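Local coordinates for uncharacterized protein (Brachypodium distachyon, PDB 4ME2), which is a THA8 pentatricopeptide repeat protein that probably binds RNA sequence-specifically, consistent with a role on group II introns in the chloroplast, at residues D117-A122 with Y169-L174; V125-S130 with A177-K181; F146-E151 with V162-E166. All blocks are in the same frame, centred on the assembly; numbering follows the deposited sequence.

In the fold
Contacts 1 and 2 lie on the same pair of helices, 118-126 and 168-180: contact 1 near their starts, contact 2 at their ends. Their centres are about 12 Å apart, and L174 CD1 meets V125 CG2 at 3.9 Å, making one continuous seam. Contact 3 joins the end of the intervening helix 133-151 to the loop leading into helix 168-180, its centre about 12 Å from that of contact 1. Y121 OH lies 2.5 Å from E149 OE2, a probable hydrogen bond, and P118 CG packs 3.4 Å from E166 OE2. Contacts 2 and 3 lie on opposite sides of the chain's centre, centres about 21 Å apart, without touching.

Contact 1. Residues D117-A122 with Y169-L174; sequences DPELYA and YKLTRL
The helical segments P118-A122 and Y169-L174 run in nearly the same direction, their axes 21° apart and 7.8 Å from each other at closest approach, and the CA atoms of A122 and L174 come within 4.3 Å. The small side chain of A122 is consistent with so close an approach: its methyl CB sits 3.7 Å from L174 CA and also meets R173 O. One turn before A122, P118 O lies 3.6 Å from L174 CB, while L174 CD1 passes beside Y121 CB. The Y121 ring leads away toward F146, with its hydroxyl bonded to E149 and Y114. Two such co-directional helices, joined in sequence through the antiparallel helix 133-151, follow the helix-turn-helix stacking of a pentatricopeptide repeat protein. Toward solvent the seam turns polar. E119 runs out extended, CG anti to the backbone N (chi1 -170°), which sends its carboxylate between K170 and R173. OE2 pairs with R173 NE at 3.4 Å by charge alone, for it lies well out of the guanidinium plane. The N-H of NE is given instead to water 1, at 2.9 Å from NE, which in turn bonds weakly to E119 O. On the other branch, OE1 touches the CE methylene of K170, whose bent chain carries NZ past it to a salt bridge with D117 OD1 at 3.5 Å. D117 is the N-cap residue of the helix, and that same OD1 accepts from E119 N at 3.0 Å, met from above the carboxylate plane.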
ATOM      1  N   ASP A 117       5.173   2.103  -5.842  1.00 27.42           N
ATOM      2  CA  ASP A 117       5.496   3.336  -5.150  1.00 27.14           C
ATOM      3  C   ASP A 117       4.840   3.259  -3.777  1.00 26.58           C
ATOM      4  O   ASP A 117       3.616   3.362  -3.674  1.00 25.27           O
ATOM      5  CB  ASP A 117       4.985   4.543  -5.948  1.00 28.60           C
ATOM      6  CG  ASP A 117       5.229   5.872  -5.247  1.00 29.28           C
ATOM      7  OD1 ASP A 117       5.967   5.921  -4.242  1.00 30.17           O
ATOM      8  OD2 ASP A 117       4.672   6.886  -5.717  1.00 31.22           O
ATOM      9  N   PRO A 118       5.648   3.051  -2.722  1.00 25.89           N
ATOM     10  CA  PRO A 118       5.078   2.972  -1.377  1.00 25.55           C
ATOM     11  C   PRO A 118       4.360   4.253  -0.959  1.00 24.86           C
ATOM     12  O   PRO A 118       3.477   4.204  -0.108  1.00 23.59           O
ATOM     13  CB  PRO A 118       6.300   2.731  -0.483  1.00 26.34           C
ATOM     14  CG  PRO A 118       7.341   2.169  -1.388  1.00 25.97           C
ATOM     15  CD  PRO A 118       7.103   2.801  -2.721  1.00 26.73           C
ATOM     16  N   GLU A 119       4.738   5.388  -1.539  1.00 24.72           N
ATOM     17  CA  GLU A 119       4.089   6.651  -1.209  1.00 25.04           C
ATOM     18  C   GLU A 119       2.669   6.707  -1.777  1.00 23.58           C
ATOM     19  O   GLU A 119       1.765   7.252  -1.139  1.00 22.94           O
ATOM     20  CB  GLU A 119       4.938   7.849  -1.663  1.00 27.48           C
ATOM     21  CG  GLU A 119       4.431   9.188  -1.147  1.00 29.27           C
ATOM     22  CD  GLU A 119       5.483  10.280  -1.175  1.00 31.33           C
ATOM     23  OE1 GLU A 119       6.618  10.017  -1.629  1.00 32.93           O
ATOM     24  OE2 GLU A 119       5.172  11.405  -0.736  1.00 32.13           O
ATOM     25  N   LEU A 120       2.468   6.131  -2.959  1.00 22.44           N
ATOM     26  CA  LEU A 120       1.126   6.034  -3.525  1.00 21.70           C
ATOM     27  C   LEU A 120       0.288   5.118  -2.640  1.00 20.88           C
ATOM     28  O   LEU A 120      -0.862   5.434  -2.298  1.00 20.07           O
ATOM     29  CB  LEU A 120       1.166   5.493  -4.955  1.00 22.32           C
ATOM     30  CG  LEU A 120      -0.204   5.280  -5.611  1.00 22.07           C
ATOM     31  CD1 LEU A 120      -1.037   6.559  -5.589  1.00 22.66           C
ATOM     32  CD2 LEU A 120      -0.039   4.762  -7.032  1.00 22.71           C
ATOM     33  N   TYR A 121       0.872   3.991  -2.251  1.00 19.88           N
ATOM     34  CA  TYR A 121       0.182   3.102  -1.319  1.00 19.30           C
ATOM     35  C   TYR A 121      -0.162   3.827  -0.013  1.00 19.16           C
ATOM     36  O   TYR A 121      -1.244   3.631   0.546  1.00 17.77           O
ATOM     37  CB  TYR A 121       0.994   1.835  -1.040  1.00 19.51           C
ATOM     38  CG  TYR A 121       1.201   0.935  -2.245  1.00 19.51           C
ATOM     39  CD1 TYR A 121       0.316   0.949  -3.333  1.00 19.50           C
ATOM     40  CD2 TYR A 121       2.286   0.059  -2.294  1.00 19.98           C
ATOM     41  CE1 TYR A 121       0.510   0.114  -4.428  1.00 19.70           C
ATOM     42  CE2 TYR A 121       2.486  -0.780  -3.383  1.00 19.79           C
ATOM     43  CZ  TYR A 121       1.607  -0.750  -4.448  1.00 19.27           C
ATOM     44  OH  TYR A 121       1.814  -1.586  -5.529  1.00 19.73           O
ATOM     45  N   ALA A 122       0.756   4.663   0.473  1.00 19.11           N
ATOM     46  CA  ALA A 122       0.513   5.429   1.691  1.00 19.35           C
ATOM     47  C   ALA A 122      -0.726   6.304   1.549  1.00 19.57           C
ATOM     48  O   ALA A 122      -1.514   6.412   2.488  1.00 19.67           O
ATOM     49  CB  ALA A 122       1.732   6.270   2.063  1.00 19.77           C
ATOM     50  N   TYR A 169      12.498   6.949   2.862  1.00 29.14           N
ATOM     51  CA  TYR A 169      11.535   8.012   3.136  1.00 28.91           C
ATOM     52  C   TYR A 169      10.121   7.596   2.730  1.00 27.92           C
ATOM     53  O   TYR A 169       9.176   7.739   3.506  1.00 27.14           O
ATOM     54  CB  TYR A 169      11.940   9.315   2.437  1.00 30.12           C
ATOM     55  CG  TYR A 169      10.889  10.395   2.517  1.00 30.80           C
ATOM     56  CD1 TYR A 169      10.794  11.224   3.636  1.00 31.63           C
ATOM     57  CD2 TYR A 169       9.987  10.588   1.473  1.00 31.85           C
ATOM     58  CE1 TYR A 169       9.826  12.211   3.713  1.00 33.08           C
ATOM     59  CE2 TYR A 169       9.018  11.574   1.541  1.00 32.71           C
ATOM     60  CZ  TYR A 169       8.944  12.382   2.659  1.00 33.18           C
ATOM     61  OH  TYR A 169       7.981  13.360   2.726  1.00 35.62           O
ATOM     62  N   LYS A 170       9.984   7.072   1.519  1.00 27.84           N
ATOM     63  CA  LYS A 170       8.687   6.616   1.035  1.00 27.22           C
ATOM     64  C   LYS A 170       8.208   5.386   1.802  1.00 26.03           C
ATOM     65  O   LYS A 170       7.018   5.266   2.110  1.00 24.35           O
ATOM     66  CB  LYS A 170       8.745   6.330  -0.462  1.00 28.61           C
ATOM     67  CG  LYS A 170       8.922   7.578  -1.307  1.00 29.64           C
ATOM     68  CD  LYS A 170       9.126   7.222  -2.768  1.00 31.46           C
ATOM     69  CE  LYS A 170       8.464   8.250  -3.670  1.00 33.06           C
ATOM     70  NZ  LYS A 170       8.679   7.909  -5.105  1.00 35.32           N
ATOM     71  N   LEU A 171       9.125   4.479   2.118  1.00 24.98           N
ATOM     72  CA  LEU A 171       8.767   3.307   2.915  1.00 24.15           C
ATOM     73  C   LEU A 171       8.256   3.729   4.290  1.00 23.52           C
ATOM     74  O   LEU A 171       7.293   3.152   4.813  1.00 22.17           O
ATOM     75  CB  LEU A 171       9.959   2.359   3.058  1.00 25.01           C
ATOM     76  CG  LEU A 171       9.648   0.996   3.680  1.00 25.17           C
ATOM     77  CD1 LEU A 171       8.832   0.138   2.722  1.00 26.38           C
ATOM     78  CD2 LEU A 171      10.929   0.288   4.093  1.00 26.81           C
ATOM     79  N   THR A 172       8.890   4.744   4.872  1.00 23.44           N
ATOM     80  CA  THR A 172       8.504   5.216   6.201  1.00 23.28           C
ATOM     81  C   THR A 172       7.135   5.894   6.158  1.00 22.76           C
ATOM     82  O   THR A 172       6.350   5.787   7.104  1.00 21.96           O
ATOM     83  CB  THR A 172       9.573   6.149   6.818  1.00 23.68           C
ATOM     84  OG1 THR A 172      10.834   5.464   6.862  1.00 24.12           O
ATOM     85  CG2 THR A 172       9.186   6.542   8.244  1.00 24.21           C
ATOM     86  N   ARG A 173       6.854   6.587   5.055  1.00 23.08           N
ATOM     87  CA  ARG A 173       5.547   7.203   4.835  1.00 23.15           C
ATOM     88  C   ARG A 173       4.433   6.165   4.861  1.00 21.11           C
ATOM     89  O   ARG A 173       3.389   6.391   5.475  1.00 20.81           O
ATOM     90  CB  ARG A 173       5.499   7.952   3.502  1.00 25.50           C
ATOM     91  CG  ARG A 173       6.177   9.311   3.523  1.00 29.03           C
ATOM     92  CD  ARG A 173       5.751  10.182   2.350  1.00 31.62           C
ATOM     93  NE  ARG A 173       4.373  10.664   2.466  1.00 33.89           N
ATOM     94  CZ  ARG A 173       3.978  11.643   3.278  1.00 35.17           C
ATOM     95  NH1 ARG A 173       4.848  12.256   4.074  1.00 35.95           N
ATOM     96  NH2 ARG A 173       2.702  12.006   3.301  1.00 36.30           N
ATOM     97  N   LEU A 174       4.657   5.039   4.187  1.00 20.40           N
ATOM     98  CA  LEU A 174       3.689   3.942   4.197  1.00 19.30           C
ATOM     99  C   LEU A 174       3.507   3.384   5.609  1.00 18.97           C
ATOM    100  O   LEU A 174       2.377   3.155   6.056  1.00 17.95           O
ATOM    101  CB  LEU A 174       4.104   2.842   3.219  1.00 19.27           C
ATOM    102  CG  LEU A 174       3.273   1.555   3.259  1.00 18.61           C
ATOM    103  CD1 LEU A 174       1.802   1.817   2.958  1.00 18.63           C
ATOM    104  CD2 LEU A 174       3.833   0.537   2.279  1.00 18.65           C
TER
HETATM  105  O   HOH W   1       1.963   9.832   1.076  1.00 45.37           O

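Contact 2. Residues V125-S130 with A177-K181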
ATOM      1  N   VAL A 125      -3.774   4.264   1.961  1.00 17.77           N
ATOM      2  CA  VAL A 125      -3.952   3.919   3.366  1.00 18.12           C
ATOM      3  C   VAL A 125      -4.606   5.072   4.131  1.00 19.04           C
ATOM      4  O   VAL A 125      -5.604   4.878   4.836  1.00 19.36           O
ATOM      5  CB  VAL A 125      -2.621   3.525   4.043  1.00 17.52           C
ATOM      6  CG1 VAL A 125      -2.820   3.307   5.538  1.00 17.71           C
ATOM      7  CG2 VAL A 125      -2.046   2.266   3.404  1.00 17.45           C
ATOM      8  N   SER A 126      -4.035   6.266   3.987  1.00 19.98           N
ATOM      9  CA  SER A 126      -4.512   7.453   4.703  1.00 20.63           C
ATOM     10  C   SER A 126      -5.931   7.871   4.317  1.00 20.65           C
ATOM     11  O   SER A 126      -6.667   8.419   5.141  1.00 21.45           O
ATOM     12  CB  SER A 126      -3.541   8.616   4.495  1.00 21.42           C
ATOM     13  OG  SER A 126      -2.278   8.296   5.054  1.00 24.42           O
ATOM     14  N   SER A 127      -6.308   7.603   3.072  1.00 20.25           N
ATOM     15  CA  SER A 127      -7.620   7.983   2.553  1.00 20.11           C
ATOM     16  C   SER A 127      -8.673   6.899   2.760  1.00 20.11           C
ATOM     17  O   SER A 127      -9.845   7.113   2.442  1.00 20.73           O
ATOM     18  CB  SER A 127      -7.527   8.365   1.068  1.00 20.88           C
ATOM     19  OG  SER A 127      -7.171   7.249   0.259  1.00 20.02           O
ATOM     20  N   SER A 128      -8.276   5.744   3.290  1.00 20.10           N
ATOM     21  CA  SER A 128      -9.249   4.683   3.552  1.00 20.70           C
ATOM     22  C   SER A 128     -10.129   5.108   4.714  1.00 21.74           C
ATOM     23  O   SER A 128      -9.683   5.853   5.580  1.00 22.00           O
ATOM     24  CB  SER A 128      -8.573   3.346   3.869  1.00 20.17           C
ATOM     25  OG  SER A 128      -7.864   3.383   5.091  1.00 20.20           O
ATOM     26  N   PRO A 129     -11.388   4.646   4.730  1.00 23.10           N
ATOM     27  CA  PRO A 129     -12.275   4.964   5.854  1.00 24.66           C
ATOM     28  C   PRO A 129     -11.810   4.289   7.143  1.00 25.12           C
ATOM     29  O   PRO A 129     -11.570   3.084   7.149  1.00 25.34           O
ATOM     30  CB  PRO A 129     -13.627   4.382   5.421  1.00 24.89           C
ATOM     31  CG  PRO A 129     -13.518   4.141   3.953  1.00 25.18           C
ATOM     32  CD  PRO A 129     -12.072   3.878   3.675  1.00 23.75           C
ATOM     33  N   SER A 130     -11.681   5.065   8.221  1.00 26.64           N
ATOM     34  CA  SER A 130     -11.262   4.535   9.522  1.00 27.43           C
ATOM     35  C   SER A 130     -12.339   3.651  10.145  1.00 28.18           C
ATOM     36  O   SER A 130     -13.526   3.851   9.904  1.00 28.64           O
ATOM     37  CB  SER A 130     -10.946   5.673  10.494  1.00 28.01           C
ATOM     38  OG  SER A 130      -9.745   6.344  10.156  1.00 28.36           O
ATOM     39  N   ALA A 177       1.588   5.756   7.743  1.00 18.65           N
ATOM     40  CA  ALA A 177       0.178   5.762   7.366  1.00 18.14           C
ATOM     41  C   ALA A 177      -0.523   4.543   7.949  1.00 18.18           C
ATOM     42  O   ALA A 177      -1.627   4.652   8.475  1.00 18.27           O
ATOM     43  CB  ALA A 177       0.018   5.815   5.852  1.00 18.16           C
ATOM     44  N   LEU A 178       0.129   3.386   7.876  1.00 17.76           N
ATOM     45  CA  LEU A 178      -0.472   2.156   8.393  1.00 17.52           C
ATOM     46  C   LEU A 178      -0.702   2.234   9.898  1.00 18.26           C
ATOM     47  O   LEU A 178      -1.767   1.870  10.391  1.00 18.19           O
ATOM     48  CB  LEU A 178       0.394   0.944   8.053  1.00 17.19           C
ATOM     49  CG  LEU A 178       0.425   0.545   6.576  1.00 16.71           C
ATOM     50  CD1 LEU A 178       1.563  -0.428   6.297  1.00 17.07           C
ATOM     51  CD2 LEU A 178      -0.913  -0.046   6.153  1.00 17.36           C
ATOM     52  N   VAL A 179       0.301   2.705  10.630  1.00 17.95           N
ATOM     53  CA  VAL A 179       0.175   2.834  12.075  1.00 19.19           C
ATOM     54  C   VAL A 179      -0.947   3.818  12.445  1.00 19.02           C
ATOM     55  O   VAL A 179      -1.797   3.505  13.282  1.00 19.61           O
ATOM     56  CB  VAL A 179       1.521   3.203  12.725  1.00 19.85           C
ATOM     57  CG1 VAL A 179       1.308   3.688  14.140  1.00 21.04           C
ATOM     58  CG2 VAL A 179       2.458   1.994  12.700  1.00 20.05           C
ATOM     59  N   ALA A 180      -0.982   4.979  11.796  1.00 19.28           N
ATOM     60  CA  ALA A 180      -2.046   5.955  12.064  1.00 19.26           C
ATOM     61  C   ALA A 180      -3.452   5.388  11.799  1.00 20.04           C
ATOM     62  O   ALA A 180      -4.400   5.691  12.531  1.00 20.12           O
ATOM     63  CB  ALA A 180      -1.813   7.250  11.286  1.00 19.44           C
ATOM     64  N   LYS A 181      -3.571   4.550  10.769  1.00 19.74           N
ATOM     65  CA  LYS A 181      -4.847   3.930  10.414  1.00 20.36           C
ATOM     66  C   LYS A 181      -5.195   2.727  11.273  1.00 20.53           C
ATOM     67  O   LYS A 181      -6.253   2.122  11.084  1.00 21.89           O
ATOM     68  CB  LYS A 181      -4.857   3.520   8.946  1.00 20.99           C
ATOM     69  CG  LYS A 181      -5.331   4.621   8.028  1.00 22.45           C
ATOM     70  CD  LYS A 181      -6.810   4.892   8.233  1.00 22.65           C
ATOM     71  CE  LYS A 181      -7.168   6.196   7.567  1.00 23.72           C
ATOM     72  NZ  LYS A 181      -8.539   6.637   7.921  1.00 23.97           N
TER
HETATM   73  O   HOH W   2      -3.025   7.039   7.726  1.00 23.31           O
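K181 and V125 begin the contact, and the lysine side chain then crosses to the turn that follows helix 118-126. Its CB faces V125 CG1. CG presses on the carbonyl of the same residue, 3.2 Å from V125 O, and CD slides past S128 OG. A bend at CB-CG (chi2 -69°), with the chain extended thereafter, aims the tip at the turn: CE comes 3.3 Å from S126 O, and NZ donates to S128 O at 2.7 Å and to S130 OG at 2.6 Å. The first of these bonds meets its carbonyl at a C=O...N angle of 159°, tilted 21° from the carbonyl plane. The turn is itself braced, since V125 O accepts from both the backbone N and the OG of S128, the latter at 2.7 Å. Nearer the helices, V125 CG1 lies against A177, its O and CB, and CG2 meets L178 CD2 at 3.8 Å. At the solvent side, water 2 links S126 OG to A177 O, to which it donates at 2.9 Å. Gathering a lysine among backbone oxygens near a helix C-terminus probably also offsets the negative end of the helix dipole. Here it joins the C-terminal ends of helices 118-126 and 168-180, two co-directional helices packed side by side, as in the stacked helix-turn-helix units of pentatricopeptide repeat proteins.

Contact 3. Residues F146-E151 with V162-E166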
ATOM      1  N   PHE A 146       2.037  -5.607  -1.980  1.00 19.37           N
ATOM      2  CA  PHE A 146       3.250  -4.816  -2.111  1.00 19.97           C
ATOM      3  C   PHE A 146       4.466  -5.670  -1.772  1.00 20.50           C
ATOM      4  O   PHE A 146       5.438  -5.695  -2.520  1.00 20.98           O
ATOM      5  CB  PHE A 146       3.173  -3.586  -1.200  1.00 20.20           C
ATOM      6  CG  PHE A 146       4.479  -2.852  -1.036  1.00 20.24           C
ATOM      7  CD1 PHE A 146       5.234  -2.468  -2.144  1.00 20.43           C
ATOM      8  CD2 PHE A 146       4.938  -2.512   0.231  1.00 20.74           C
ATOM      9  CE1 PHE A 146       6.430  -1.777  -1.987  1.00 20.82           C
ATOM     10  CE2 PHE A 146       6.129  -1.815   0.398  1.00 21.01           C
ATOM     11  CZ  PHE A 146       6.877  -1.451  -0.714  1.00 21.35           C
ATOM     12  N   ILE A 147       4.399  -6.383  -0.652  1.00 21.03           N
ATOM     13  CA  ILE A 147       5.532  -7.207  -0.230  1.00 21.92           C
ATOM     14  C   ILE A 147       5.814  -8.283  -1.277  1.00 22.73           C
ATOM     15  O   ILE A 147       6.968  -8.498  -1.658  1.00 23.47           O
ATOM     16  CB  ILE A 147       5.324  -7.801   1.182  1.00 22.20           C
ATOM     17  CG1 ILE A 147       5.301  -6.673   2.216  1.00 22.46           C
ATOM     18  CG2 ILE A 147       6.427  -8.798   1.525  1.00 23.39           C
ATOM     19  CD1 ILE A 147       4.848  -7.096   3.599  1.00 23.14           C
ATOM     20  N   GLU A 148       4.751  -8.923  -1.760  1.00 23.46           N
ATOM     21  CA  GLU A 148       4.872  -9.965  -2.780  1.00 25.08           C
ATOM     22  C   GLU A 148       5.445  -9.423  -4.091  1.00 24.88           C
ATOM     23  O   GLU A 148       6.376 -10.012  -4.650  1.00 26.14           O
ATOM     24  CB  GLU A 148       3.533 -10.670  -3.021  1.00 27.31           C
ATOM     25  CG  GLU A 148       3.535 -11.570  -4.254  1.00 30.70           C
ATOM     26  CD  GLU A 148       2.616 -12.777  -4.134  1.00 34.39           C
ATOM     27  OE1 GLU A 148       1.896 -12.898  -3.120  1.00 36.45           O
ATOM     28  OE2 GLU A 148       2.624 -13.619  -5.062  1.00 36.95           O
ATOM     29  N   GLU A 149       4.910  -8.305  -4.579  1.00 23.67           N
ATOM     30  CA  GLU A 149       5.398  -7.764  -5.848  1.00 23.96           C
ATOM     31  C   GLU A 149       6.884  -7.398  -5.791  1.00 24.48           C
ATOM     32  O   GLU A 149       7.574  -7.445  -6.804  1.00 25.16           O
ATOM     33  CB  GLU A 149       4.547  -6.585  -6.344  1.00 23.06           C
ATOM     34  CG  GLU A 149       4.750  -5.278  -5.595  1.00 22.45           C
ATOM     35  CD  GLU A 149       3.664  -4.250  -5.861  1.00 22.25           C
ATOM     36  OE1 GLU A 149       2.781  -4.496  -6.707  1.00 21.97           O
ATOM     37  OE2 GLU A 149       3.703  -3.182  -5.223  1.00 22.67           O
ATOM     38  N   LYS A 150       7.380  -7.058  -4.605  1.00 25.42           N
ATOM     39  CA  LYS A 150       8.800  -6.766  -4.438  1.00 27.07           C
ATOM     40  C   LYS A 150       9.613  -8.051  -4.373  1.00 28.09           C
ATOM     41  O   LYS A 150      10.585  -8.217  -5.105  1.00 28.62           O
ATOM     42  CB  LYS A 150       9.038  -5.939  -3.175  1.00 27.67           C
ATOM     43  CG  LYS A 150       8.315  -4.605  -3.151  1.00 29.11           C
ATOM     44  CD  LYS A 150       8.951  -3.588  -4.085  1.00 30.46           C
ATOM     45  CE  LYS A 150      10.329  -3.178  -3.587  1.00 31.63           C
ATOM     46  NZ  LYS A 150      10.881  -2.045  -4.379  1.00 33.64           N
ATOM     47  N   GLU A 151       9.203  -8.964  -3.500  1.00 28.61           N
ATOM     48  CA  GLU A 151      10.001 -10.154  -3.210  1.00 30.40           C
ATOM     49  C   GLU A 151       9.991 -11.183  -4.335  1.00 31.61           C
ATOM     50  O   GLU A 151      10.985 -11.874  -4.557  1.00 31.81           O
ATOM     51  CB  GLU A 151       9.566 -10.779  -1.886  1.00 31.50           C
ATOM     52  CG  GLU A 151       9.799  -9.863  -0.698  1.00 32.58           C
ATOM     53  CD  GLU A 151       9.555 -10.540   0.633  1.00 33.51           C
ATOM     54  OE1 GLU A 151      10.073 -10.031   1.650  1.00 35.22           O
ATOM     55  OE2 GLU A 151       8.853 -11.573   0.668  1.00 35.34           O
ATOM     56  N   VAL A 162      15.808  -7.463  -2.456  1.00 43.60           N
ATOM     57  CA  VAL A 162      14.871  -6.528  -3.046  1.00 41.43           C
ATOM     58  C   VAL A 162      14.785  -5.214  -2.291  1.00 40.44           C
ATOM     59  O   VAL A 162      14.333  -4.222  -2.846  1.00 41.23           O
ATOM     60  CB  VAL A 162      13.459  -7.129  -3.137  1.00 40.33           C
ATOM     61  CG1 VAL A 162      13.457  -8.332  -4.063  1.00 40.25           C
ATOM     62  CG2 VAL A 162      12.951  -7.517  -1.756  1.00 38.90           C
ATOM     63  N   TRP A 163      15.219  -5.206  -1.036  1.00 39.71           N
ATOM     64  CA  TRP A 163      14.911  -4.096  -0.149  1.00 38.86           C
ATOM     65  C   TRP A 163      16.046  -3.173   0.165  1.00 40.38           C
ATOM     66  O   TRP A 163      15.812  -2.059   0.618  1.00 40.40           O
ATOM     67  CB  TRP A 163      14.365  -4.616   1.162  1.00 36.40           C
ATOM     68  CG  TRP A 163      13.068  -5.359   1.073  1.00 33.85           C
ATOM     69  CD1 TRP A 163      12.864  -6.717   1.217  1.00 33.30           C
ATOM     70  CD2 TRP A 163      11.745  -4.796   0.864  1.00 32.65           C
ATOM     71  NE1 TRP A 163      11.539  -7.024   1.103  1.00 32.77           N
ATOM     72  CE2 TRP A 163      10.816  -5.922   0.890  1.00 32.19           C
ATOM     73  CE3 TRP A 163      11.257  -3.528   0.659  1.00 31.64           C
ATOM     74  CZ2 TRP A 163       9.463  -5.759   0.709  1.00 31.12           C
ATOM     75  CZ3 TRP A 163       9.887  -3.371   0.481  1.00 31.25           C
ATOM     76  CH2 TRP A 163       9.012  -4.464   0.507  1.00 30.58           C
ATOM     77  N   VAL A 164      17.281  -3.617  -0.048  1.00 42.34           N
ATOM     78  CA  VAL A 164      18.457  -2.816   0.325  1.00 43.14           C
ATOM     79  C   VAL A 164      18.518  -1.435  -0.346  1.00 43.00           C
ATOM     80  O   VAL A 164      19.032  -0.478   0.239  1.00 43.66           O
ATOM     81  CB  VAL A 164      19.769  -3.606   0.108  1.00 44.08           C
ATOM     82  CG1 VAL A 164      20.994  -2.712   0.249  1.00 44.92           C
ATOM     83  CG2 VAL A 164      19.849  -4.756   1.099  1.00 44.35           C
ATOM     84  N   GLY A 165      17.981  -1.332  -1.560  1.00 42.68           N
ATOM     85  CA  GLY A 165      17.967  -0.066  -2.288  1.00 42.17           C
ATOM     86  C   GLY A 165      16.670   0.720  -2.190  1.00 42.14           C
ATOM     87  O   GLY A 165      16.482   1.706  -2.908  1.00 42.69           O
ATOM     88  N   GLU A 166      15.776   0.295  -1.299  1.00 41.20           N
ATOM     89  CA  GLU A 166      14.460   0.925  -1.145  1.00 40.04           C
ATOM     90  C   GLU A 166      14.525   2.365  -0.642  1.00 38.86           C
ATOM     91  O   GLU A 166      15.329   2.684   0.235  1.00 39.37           O
ATOM     92  CB  GLU A 166      13.585   0.099  -0.197  1.00 40.37           C
ATOM     93  CG  GLU A 166      12.119   0.498  -0.202  1.00 40.67           C
ATOM     94  CD  GLU A 166      11.432   0.176  -1.518  1.00 41.24           C
ATOM     95  OE1 GLU A 166      11.888  -0.749  -2.222  1.00 40.58           O
ATOM     96  OE2 GLU A 166      10.437   0.852  -1.848  1.00 40.90           O
TER
HETATM   97  O   HOH W   3       8.936  -0.102  -4.137  1.00 33.21           O
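W163 and F146 meet as an offset edge-to-face pair: the edge of the indole, led by CZ3 and CH2, turns toward the phenyl face, with the six-membered rings' centroids 5.5 Å apart and their planes at 84°. The indole face is used too. K150 CB lies over it in a CH-pi contact, 4.3 Å from the centroid of the six-membered ring, and K150 CG continues along to CH2. The ring also brings CZ2 near I147, at its edge. V162 packs beside this: its CG1 presses tightly on the K150 carbonyl, 3.1 Å from K150 O, while its CG2 meets the CG of E151. W163 to E166 form a type I β-turn in the loop that leaves helix 133-151 and leads into helix 168-180; the loop folds back over the last turns of the helix it follows, linking two successive helices of the pentatricopeptide-repeat stack. Among polar contacts, K150 carries the chief one. Bends at chi2 and chi3 (-74° and -68°) curl its chain round to bring NZ to E166 OE1, a salt bridge of 2.7 Å on the syn lone pair. Water 3 accepts from NZ at 2.8 Å and donates to E166 OE2, bridging the second oxygen. A weaker bond runs from W163 NE1 to E151 OE1, nearly straight but 3.4 Å long. A leucine in place of K150 would probably leave the E166 carboxylate without its charged mate, free to turn, and water 3 without its donor.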